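Local coordinates for protein nicotinate-nucleotide pyrophosphorylase (Francisella tularensis subsp. tularensis, PDB 3TQV) that probably converts quinolinate and phosphoribosyl pyrophosphate into nicotinate mononucleotide, carbon dioxide and diphosphate, feeding the biosynthesis of NAD, at residues I51-M56 with D280-V285. Sequence-based numbering, arbitrary orientation.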
loop_
_atom_site.group_PDB
_atom_site.type_symbol
_atom_site.label_atom_id
_atom_site.label_comp_id
_atom_site.label_asym_id
_atom_site.label_seq_id
_atom_site.Cartn_x
_atom_site.Cartn_y
_atom_site.Cartn_z
ATOM N N ILE B 51 -16.854 13.093 1.375
ATOM C CA ILE B 51 -16.202 13.822 2.456
ATOM C C ILE B 51 -14.952 13.144 2.957
ATOM O O ILE B 51 -14.838 11.928 2.896
ATOM C CB ILE B 51 -17.092 13.943 3.694
ATOM C CG1 ILE B 51 -18.138 12.835 3.702
ATOM C CG2 ILE B 51 -17.718 15.319 3.775
ATOM C CD1 ILE B 51 -18.779 12.679 5.045
ATOM N N THR B 52 -14.031 13.946 3.481
ATOM C CA THR B 52 -13.019 13.445 4.395
ATOM C C THR B 52 -13.612 13.478 5.797
ATOM O O THR B 52 -14.485 14.287 6.088
ATOM C CB THR B 52 -11.791 14.335 4.450
ATOM O OG1 THR B 52 -11.616 15.012 3.206
ATOM C CG2 THR B 52 -10.578 13.496 4.731
ATOM N N ARG B 53 -13.144 12.601 6.670
ATOM C CA ARG B 53 -13.533 12.709 8.059
ATOM C C ARG B 53 -12.352 13.291 8.847
ATOM O O ARG B 53 -12.410 13.427 10.069
ATOM C CB ARG B 53 -13.953 11.347 8.612
ATOM C CG ARG B 53 -14.992 10.606 7.789
ATOM C CD ARG B 53 -16.411 11.100 8.070
ATOM N NE ARG B 53 -17.410 10.098 7.706
ATOM C CZ ARG B 53 -18.719 10.322 7.605
ATOM N NH1 ARG B 53 -19.221 11.529 7.828
ATOM N NH2 ARG B 53 -19.534 9.328 7.273
ATOM N N GLU B 54 -11.284 13.647 8.138
ATOM C CA GLU B 54 -10.072 14.115 8.795
ATOM C C GLU B 54 -9.275 15.012 7.881
ATOM O O GLU B 54 -9.424 14.955 6.676
ATOM C CB GLU B 54 -9.223 12.928 9.248
ATOM C CG GLU B 54 -9.087 11.846 8.186
ATOM C CD GLU B 54 -8.095 10.758 8.558
ATOM O OE1 GLU B 54 -8.473 9.562 8.457
ATOM O OE2 GLU B 54 -6.941 11.102 8.935
ATOM N N GLU B 55 -8.443 15.865 8.457
ATOM C CA GLU B 55 -7.628 16.777 7.658
ATOM C C GLU B 55 -6.689 15.961 6.792
ATOM O O GLU B 55 -6.217 14.895 7.205
ATOM C CB GLU B 55 -6.838 17.716 8.565
ATOM C CG GLU B 55 -6.116 18.860 7.868
ATOM C CD GLU B 55 -5.454 19.794 8.874
ATOM O OE1 GLU B 55 -4.208 19.849 8.918
ATOM O OE2 GLU B 55 -6.193 20.458 9.630
HETATM N N MSE B 56 -6.413 16.450 5.589
HETATM C CA MSE B 56 -5.690 15.636 4.632
HETATM C C MSE B 56 -5.149 16.443 3.477
HETATM O O MSE B 56 -5.660 17.513 3.170
HETATM C CB MSE B 56 -6.618 14.554 4.095
HETATM C CG MSE B 56 -7.844 15.110 3.404
HETATM SE SE MSE B 56 -7.861 14.729 1.489
HETATM C CE MSE B 56 -8.470 12.884 1.514
ATOM N N ASP B 280 -9.558 8.551 5.927
ATOM C CA ASP B 280 -10.941 8.124 6.057
ATOM C C ASP B 280 -11.901 8.992 5.231
ATOM O O ASP B 280 -12.027 10.225 5.423
ATOM C CB ASP B 280 -11.345 8.096 7.531
ATOM C CG ASP B 280 -12.717 7.526 7.744
ATOM O OD1 ASP B 280 -13.197 6.753 6.888
ATOM O OD2 ASP B 280 -13.318 7.852 8.781
ATOM N N LEU B 281 -12.575 8.328 4.300
ATOM C CA LEU B 281 -13.418 8.990 3.329
ATOM C C LEU B 281 -14.795 8.411 3.434
ATOM O O LEU B 281 -14.987 7.395 4.081
ATOM C CB LEU B 281 -12.888 8.741 1.917
ATOM C CG LEU B 281 -11.490 9.280 1.663
ATOM C CD1 LEU B 281 -11.137 9.150 0.192
ATOM C CD2 LEU B 281 -11.414 10.726 2.129
ATOM N N SER B 282 -15.757 9.057 2.794
ATOM C CA SER B 282 -17.097 8.515 2.697
ATOM C C SER B 282 -17.800 9.110 1.461
ATOM O O SER B 282 -17.700 10.302 1.192
ATOM C CB SER B 282 -17.863 8.795 3.994
ATOM O OG SER B 282 -19.182 8.305 3.923
ATOM N N LEU B 283 -18.477 8.276 0.682
ATOM C CA LEU B 283 -19.308 8.803 -0.393
ATOM C C LEU B 283 -20.767 8.871 0.072
ATOM O O LEU B 283 -21.385 7.849 0.370
ATOM C CB LEU B 283 -19.191 7.941 -1.651
ATOM C CG LEU B 283 -19.945 8.463 -2.885
ATOM C CD1 LEU B 283 -19.229 9.659 -3.457
ATOM C CD2 LEU B 283 -20.083 7.388 -3.948
ATOM N N GLN B 284 -21.316 10.069 0.161
ATOM C CA GLN B 284 -22.726 10.193 0.505
ATOM C C GLN B 284 -23.562 10.270 -0.780
ATOM O O GLN B 284 -23.457 11.223 -1.564
ATOM C CB GLN B 284 -22.977 11.382 1.454
ATOM C CG GLN B 284 -22.175 11.317 2.765
ATOM C CD GLN B 284 -22.631 10.190 3.693
ATOM O OE1 GLN B 284 -23.827 10.034 3.952
ATOM N NE2 GLN B 284 -21.683 9.405 4.200
ATOM N N VAL B 285 -24.365 9.233 -0.995
ATOM C CA VAL B 285 -25.152 9.097 -2.207
ATOM C C VAL B 285 -26.628 9.417 -1.980
ATOM O O VAL B 285 -27.371 8.586 -1.453
ATOM C CB VAL B 285 -25.025 7.666 -2.795
ATOM C CG1 VAL B 285 -25.944 7.478 -3.996
ATOM C CG2 VAL B 285 -23.602 7.388 -3.191
#
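I51 and S282 face each other as an antiparallel hydrogen-bonded pair: I51 N gives to S282 O at 2.9 Å, and S282 N returns a bond to I51 O at 3.0 Å. One step on, T52 and L281 form a non-hydrogen-bonded pair, and past strand 45-52 the R53 N still reaches D280 O. E54 adds a side-chain bond: with CG between the backbone N and the carbonyl carbon (chi1 45°) and the chain then extended, OE1 accepts a hydrogen bond from D280 N at 2.9 Å, the N-H meeting it from above the carboxylate plane. This pairing puts strand 281-285 at the edge of the N-terminal domain's four-stranded antiparallel sheet, to which the chain returns after its TIM-barrel-like domain. On the face with I51 and S282, the R53 side chain folds back along strand 281-285. Its CB and CG run past the D280 carboxylate, with R53 NE still 4.8 Å from D280 OD2. NH2 comes to 3.5 Å from S282 OG, and I51 CD1 covers one guanidinium face near its rim. Q284 NE2 donates to S282 OG at 2.7 Å. On the other face, L281 CD2 meets the CE methyl of the selenomethionine M56 at 3.7 Å, the side chains crossing at about a right angle. Helix 100-130 covers this side, I114 against L281, S118 and T122 against M56. Further along, V285 O accepts a hydrogen bond from N177 ND2 of the second subunit.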